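Local coordinates for protein serine repeat antigen 5 (Plasmodium falciparum, PDB 6X42) that adopts the fold of a papain-family cysteine protease as a pseudo-zymogen of the malaria parasite, probably without acting as a conventional protease, at residues A[227-232]-A[257-262]; A[174-179]-A[238-243]. One frame throughout, in Å; residues are numbered along the deposited sequence.

Contacts 1 and 2 lie about 10 Å apart, centre to centre, in the sheet-rich domain of the papain fold. Along the chain their segments alternate: helical residues 174-179 come first, then residues 227-232, 238-243 and 257-262, which lie on or just beyond consecutive strands of one antiparallel meander. In it strand 236-243 sits between strands 219-230 and 255-259. Contact 1 joins the two outer strands near their ends, whereas contact 2 fastens the middle strand to helix 172-186. Asn-228 hydrogen-bonds Ser-238, and Met-260, just past the strand end of contact 1, packs on both Trp-240 and Val-176 of contact 2, so the meander's end and the helix adjoin.

Contact 1. Residues A[227-232]-A[257-262]; sequences GNYVNS and KVDMYG
Two torsions bring Tyr-229 and Asp-259 together: the tyrosine CG lies between its backbone N and carbonyl carbon (chi1 81°), which brings the hydroxyl across to Asp-259, while the aspartate CG turns opposite its own N (chi1 -166°), carrying the carboxylate to meet it. The setting is the end of an antiparallel beta meander of the papain fold. Strands 219-230 and 255-259 are not direct neighbours here, since strand 236-243 runs between them and pairs with both, and a side chain as long as tyrosine suits the task of reaching across it. Lys-237 of that middle strand touches both side chains.

The Tyr-229 hydroxyl donates to Asp-259 OD2 over a short 2.6 Å from OH to OD2. It arrives on the anti lone pair, the one directed away from OD1, and the ring and carboxylate planes are turned 71° apart. A water extends the link: it donates to Asp-259 OD2 at 2.9 Å from its oxygen and accepts from Asn-231 ND2, again at 2.9 Å. An amide serves well at Asn-231, because ND2 also hydrogen-bonds Glu-235 in the turn leading into the next strand.

The other carboxylate oxygen organises the chain just after the strand. Asp-259 OD1 accepts from the backbone N of Tyr-261 at 3.0 Å, which makes an Asx turn, a role for which the short aspartate side chain is apt. Glycine is at ease at position 262, where phi is positive. With both oxygens engaged, the buried carboxylate is held against rotation, and so many donors probably favour its ionised form. The last of them is Gly-262 N, 2.9 Å from Asp-259 OD1 and placed above the carboxylate plane.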
loop_
_atom_site.group_PDB
_atom_site.type_symbol
_atom_site.label_atom_id
_atom_site.label_comp_id
_atom_site.label_asym_id
_atom_site.label_seq_id
_atom_site.Cartn_x
_atom_site.Cartn_y
_atom_site.Cartn_z
ATOM N N GLY A 227 4.670 3.766 -15.645
ATOM C CA GLY A 227 5.090 3.714 -17.032
ATOM C C GLY A 227 4.868 5.052 -17.692
ATOM O O GLY A 227 4.375 6.001 -17.085
ATOM N N ASN A 228 5.258 5.118 -18.955
ATOM C CA ASN A 228 5.092 6.316 -19.750
ATOM C C ASN A 228 3.948 6.109 -20.737
ATOM O O ASN A 228 3.648 4.981 -21.154
ATOM C CB ASN A 228 6.387 6.643 -20.493
ATOM C CG ASN A 228 7.528 6.937 -19.552
ATOM O OD1 ASN A 228 7.341 7.514 -18.473
ATOM N ND2 ASN A 228 8.723 6.532 -19.949
ATOM N N TYR A 229 3.313 7.210 -21.116
ATOM C CA TYR A 229 2.196 7.165 -22.057
ATOM C C TYR A 229 2.047 8.540 -22.696
ATOM O O TYR A 229 2.748 9.490 -22.346
ATOM C CB TYR A 229 0.903 6.703 -21.349
ATOM C CG TYR A 229 0.181 7.798 -20.580
ATOM C CD1 TYR A 229 -1.079 8.237 -20.978
ATOM C CD2 TYR A 229 0.750 8.382 -19.443
ATOM C CE1 TYR A 229 -1.757 9.242 -20.288
ATOM C CE2 TYR A 229 0.081 9.403 -18.755
ATOM C CZ TYR A 229 -1.162 9.828 -19.198
ATOM O OH TYR A 229 -1.830 10.842 -18.553
ATOM N N VAL A 230 1.133 8.641 -23.656
ATOM C CA VAL A 230 0.775 9.920 -24.256
ATOM C C VAL A 230 -0.680 10.183 -23.904
ATOM O O VAL A 230 -1.531 9.305 -24.086
ATOM C CB VAL A 230 0.966 9.913 -25.784
ATOM C CG1 VAL A 230 0.575 11.264 -26.345
ATOM C CG2 VAL A 230 2.412 9.555 -26.141
ATOM N N ASN A 231 -0.968 11.378 -23.385
ATOM C CA ASN A 231 -2.336 11.709 -23.002
ATOM C C ASN A 231 -3.190 12.103 -24.218
ATOM O O ASN A 231 -2.735 12.130 -25.368
ATOM C CB ASN A 231 -2.367 12.739 -21.869
ATOM C CG ASN A 231 -1.969 14.123 -22.309
ATOM O OD1 ASN A 231 -1.891 14.416 -23.506
ATOM N ND2 ASN A 231 -1.714 15.006 -21.330
ATOM N N SER A 232 -4.479 12.362 -23.950
ATOM C CA SER A 232 -5.447 12.650 -25.010
ATOM C C SER A 232 -5.104 13.926 -25.773
ATOM O O SER A 232 -5.620 14.133 -26.882
ATOM C CB SER A 232 -6.863 12.762 -24.426
ATOM O OG SER A 232 -6.969 13.850 -23.519
ATOM N N LYS A 257 -4.773 3.405 -13.255
ATOM C CA LYS A 257 -3.614 4.209 -13.636
ATOM C C LYS A 257 -3.953 5.682 -13.463
ATOM O O LYS A 257 -5.074 6.106 -13.760
ATOM C CB LYS A 257 -3.212 3.945 -15.091
ATOM C CG LYS A 257 -2.727 2.541 -15.338
ATOM C CD LYS A 257 -2.332 2.330 -16.796
ATOM C CE LYS A 257 -1.898 0.907 -17.040
ATOM N NZ LYS A 257 -3.060 -0.003 -17.182
ATOM N N VAL A 258 -2.993 6.460 -12.984
ATOM C CA VAL A 258 -3.212 7.883 -12.743
ATOM C C VAL A 258 -1.957 8.646 -13.140
ATOM O O VAL A 258 -0.834 8.220 -12.854
ATOM C CB VAL A 258 -3.648 8.141 -11.277
ATOM C CG1 VAL A 258 -2.573 7.722 -10.286
ATOM C CG2 VAL A 258 -4.041 9.583 -11.045
ATOM N N ASP A 259 -2.159 9.774 -13.811
ATOM C CA ASP A 259 -1.042 10.621 -14.222
ATOM C C ASP A 259 -0.250 11.071 -12.998
ATOM O O ASP A 259 -0.811 11.521 -11.994
ATOM C CB ASP A 259 -1.606 11.823 -14.989
ATOM C CG ASP A 259 -0.541 12.592 -15.751
ATOM O OD1 ASP A 259 0.241 13.285 -15.072
ATOM O OD2 ASP A 259 -0.469 12.477 -16.997
ATOM N N MET A 260 1.075 10.941 -13.085
ATOM C CA MET A 260 1.924 11.216 -11.938
ATOM C C MET A 260 1.900 12.685 -11.524
ATOM O O MET A 260 2.080 13.015 -10.347
ATOM C CB MET A 260 3.364 10.921 -12.310
ATOM C CG MET A 260 3.737 9.482 -12.277
ATOM S SD MET A 260 5.534 9.350 -12.532
ATOM C CE MET A 260 5.589 7.571 -12.828
ATOM N N TYR A 261 1.753 13.581 -12.479
ATOM C CA TYR A 261 1.840 15.003 -12.178
ATOM C C TYR A 261 0.473 15.669 -12.170
ATOM O O TYR A 261 0.261 16.617 -11.413
ATOM C CB TYR A 261 2.839 15.698 -13.128
ATOM C CG TYR A 261 4.308 15.273 -12.916
ATOM C CD1 TYR A 261 5.161 15.961 -12.032
ATOM C CD2 TYR A 261 4.833 14.191 -13.596
ATOM C CE1 TYR A 261 6.500 15.565 -11.856
ATOM C CE2 TYR A 261 6.154 13.785 -13.419
ATOM C CZ TYR A 261 6.992 14.477 -12.564
ATOM O OH TYR A 261 8.317 14.066 -12.402
ATOM N N GLY A 262 -0.472 15.164 -12.952
ATOM C CA GLY A 262 -1.792 15.728 -13.034
ATOM C C GLY A 262 -1.825 17.050 -13.776
ATOM O O GLY A 262 -0.816 17.512 -14.329
HETATM O O HOH W 1 -1.930 14.549 -18.456
#

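Contact 2. Residues A[174-179]-A[238-243]; sequences AFVKII and SYWIVR
Trp-240 pushes the six-membered end of its indole at helix 172-186, where Val-176 and Ile-179, three residues and nearly one turn apart, receive it. With CG opposite its own carbonyl carbon (chi1 -62°), the tryptophan extends the ring to the helix. The closest touch is Ile-179 CG2 on Trp-240 CH2 at 3.5 Å, and the same methyl is 3.6 Å from CZ3 of that indole. Ile-179 extends its longer branch (chi2 164°), which carries CD1 to 3.9 Å from Trp-240 CZ2; this single methyl also rests over one face of the Phe-175 ring, offset toward its rim. Branching at CB thus supplies CG2 as a second methyl for the indole.

Val-176 crosses the indole at a slant and offers both methyls, CG1 to Trp-240 CH2 at 4.0 Å and CG2 to CZ2. Its short side chain allows the ring to come near the backbone: Val-176 O lies in the indole plane at the edge, 3.8 Å from Trp-240 CH2. A large, flat tryptophan suits this place, since its indole spans the distance from strand to helix. All three residues are buried, as fits a helix packed by apolar side chains against the beta sheet of a papain-like domain.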
loop_
_atom_site.group_PDB
_atom_site.type_symbol
_atom_site.label_atom_id
_atom_site.label_comp_id
_atom_site.label_asym_id
_atom_site.label_seq_id
_atom_site.Cartn_x
_atom_site.Cartn_y
_atom_site.Cartn_z
ATOM N N ALA A 174 12.073 14.436 -7.652
ATOM C CA ALA A 174 12.674 13.665 -6.569
ATOM C C ALA A 174 11.635 12.780 -5.892
ATOM O O ALA A 174 11.927 11.631 -5.555
ATOM C CB ALA A 174 13.344 14.607 -5.568
ATOM N N PHE A 175 10.411 13.288 -5.716
ATOM C CA PHE A 175 9.327 12.481 -5.149
ATOM C C PHE A 175 9.071 11.254 -6.012
ATOM O O PHE A 175 8.986 10.129 -5.506
ATOM C CB PHE A 175 8.087 13.379 -5.061
ATOM C CG PHE A 175 6.895 12.784 -4.346
ATOM C CD1 PHE A 175 6.863 12.643 -2.970
ATOM C CD2 PHE A 175 5.758 12.433 -5.057
ATOM C CE1 PHE A 175 5.749 12.148 -2.323
ATOM C CE2 PHE A 175 4.631 11.934 -4.416
ATOM C CZ PHE A 175 4.625 11.796 -3.038
ATOM N N VAL A 176 9.001 11.450 -7.331
ATOM C CA VAL A 176 8.807 10.349 -8.268
ATOM C C VAL A 176 9.948 9.341 -8.171
ATOM O O VAL A 176 9.722 8.120 -8.116
ATOM C CB VAL A 176 8.648 10.909 -9.695
ATOM C CG1 VAL A 176 8.764 9.799 -10.738
ATOM C CG2 VAL A 176 7.331 11.649 -9.829
ATOM N N LYS A 177 11.192 9.828 -8.153
ATOM C CA LYS A 177 12.340 8.925 -8.106
ATOM C C LYS A 177 12.361 8.102 -6.828
ATOM O O LYS A 177 12.665 6.904 -6.866
ATOM C CB LYS A 177 13.640 9.723 -8.257
ATOM C CG LYS A 177 14.888 8.867 -8.346
ATOM N N ILE A 178 12.014 8.717 -5.689
ATOM C CA ILE A 178 11.937 7.983 -4.428
ATOM C C ILE A 178 10.943 6.834 -4.550
ATOM O O ILE A 178 11.241 5.691 -4.189
ATOM C CB ILE A 178 11.562 8.941 -3.284
ATOM C CG1 ILE A 178 12.732 9.878 -2.981
ATOM C CG2 ILE A 178 11.176 8.172 -2.046
ATOM C CD1 ILE A 178 12.341 11.040 -2.101
ATOM N N ILE A 179 9.745 7.126 -5.057
ATOM C CA ILE A 179 8.710 6.106 -5.158
ATOM C C ILE A 179 9.140 4.997 -6.113
ATOM O O ILE A 179 8.995 3.805 -5.807
ATOM C CB ILE A 179 7.369 6.742 -5.562
ATOM C CG1 ILE A 179 6.878 7.683 -4.451
ATOM C CG2 ILE A 179 6.355 5.662 -5.908
ATOM C CD1 ILE A 179 5.806 8.621 -4.885
ATOM N N SER A 238 3.559 10.412 -17.692
ATOM C CA SER A 238 3.817 9.165 -16.980
ATOM C C SER A 238 2.665 8.886 -16.031
ATOM O O SER A 238 1.946 9.797 -15.620
ATOM C CB SER A 238 5.127 9.231 -16.171
ATOM O OG SER A 238 6.230 9.566 -17.000
ATOM N N TYR A 239 2.505 7.616 -15.673
ATOM C CA TYR A 239 1.442 7.201 -14.769
ATOM C C TYR A 239 1.984 6.306 -13.660
ATOM O O TYR A 239 2.976 5.593 -13.841
ATOM C CB TYR A 239 0.328 6.444 -15.531
ATOM C CG TYR A 239 0.779 5.195 -16.244
ATOM C CD1 TYR A 239 0.847 3.978 -15.593
ATOM C CD2 TYR A 239 1.163 5.225 -17.588
ATOM C CE1 TYR A 239 1.271 2.841 -16.248
ATOM C CE2 TYR A 239 1.592 4.081 -18.238
ATOM C CZ TYR A 239 1.651 2.894 -17.560
ATOM O OH TYR A 239 2.096 1.742 -18.178
ATOM N N TRP A 240 1.290 6.326 -12.516
ATOM C CA TRP A 240 1.385 5.296 -11.495
ATOM C C TRP A 240 0.344 4.221 -11.768
ATOM O O TRP A 240 -0.773 4.530 -12.198
ATOM C CB TRP A 240 1.072 5.867 -10.101
ATOM C CG TRP A 240 1.990 6.938 -9.613
ATOM C CD1 TRP A 240 1.633 8.183 -9.227
ATOM C CD2 TRP A 240 3.419 6.858 -9.444
ATOM N NE1 TRP A 240 2.739 8.898 -8.822
ATOM C CE2 TRP A 240 3.846 8.099 -8.944
ATOM C CE3 TRP A 240 4.369 5.852 -9.654
ATOM C CZ2 TRP A 240 5.175 8.374 -8.689
ATOM C CZ3 TRP A 240 5.689 6.126 -9.399
ATOM C CH2 TRP A 240 6.076 7.378 -8.918
ATOM N N ILE A 241 0.688 2.970 -11.463
ATOM C CA ILE A 241 -0.269 1.874 -11.343
ATOM C C ILE A 241 -0.574 1.735 -9.855
ATOM O O ILE A 241 0.342 1.578 -9.034
ATOM C CB ILE A 241 0.277 0.556 -11.920
ATOM C CG1 ILE A 241 0.739 0.734 -13.367
ATOM C CG2 ILE A 241 -0.785 -0.521 -11.799
ATOM C CD1 ILE A 241 1.377 -0.512 -13.946
ATOM N N VAL A 242 -1.855 1.822 -9.516
ATOM C CA VAL A 242 -2.324 1.869 -8.134
ATOM C C VAL A 242 -3.266 0.698 -7.879
ATOM O O VAL A 242 -4.212 0.461 -8.639
ATOM C CB VAL A 242 -3.026 3.208 -7.829
ATOM C CG1 VAL A 242 -3.484 3.273 -6.369
ATOM C CG2 VAL A 242 -2.116 4.375 -8.153
ATOM N N ARG A 243 -3.009 -0.009 -6.783
ATOM C CA ARG A 243 -3.858 -1.082 -6.266
ATOM C C ARG A 243 -4.812 -0.518 -5.223
ATOM O O ARG A 243 -4.390 0.172 -4.290
ATOM C CB ARG A 243 -2.983 -2.151 -5.615
ATOM C CG ARG A 243 -3.734 -3.341 -5.005
ATOM C CD ARG A 243 -2.760 -4.286 -4.422
ATOM N NE ARG A 243 -3.323 -5.328 -3.577
ATOM C CZ ARG A 243 -3.530 -6.595 -3.923
ATOM N NH1 ARG A 243 -3.393 -7.018 -5.161
ATOM N NH2 ARG A 243 -3.863 -7.465 -2.997
#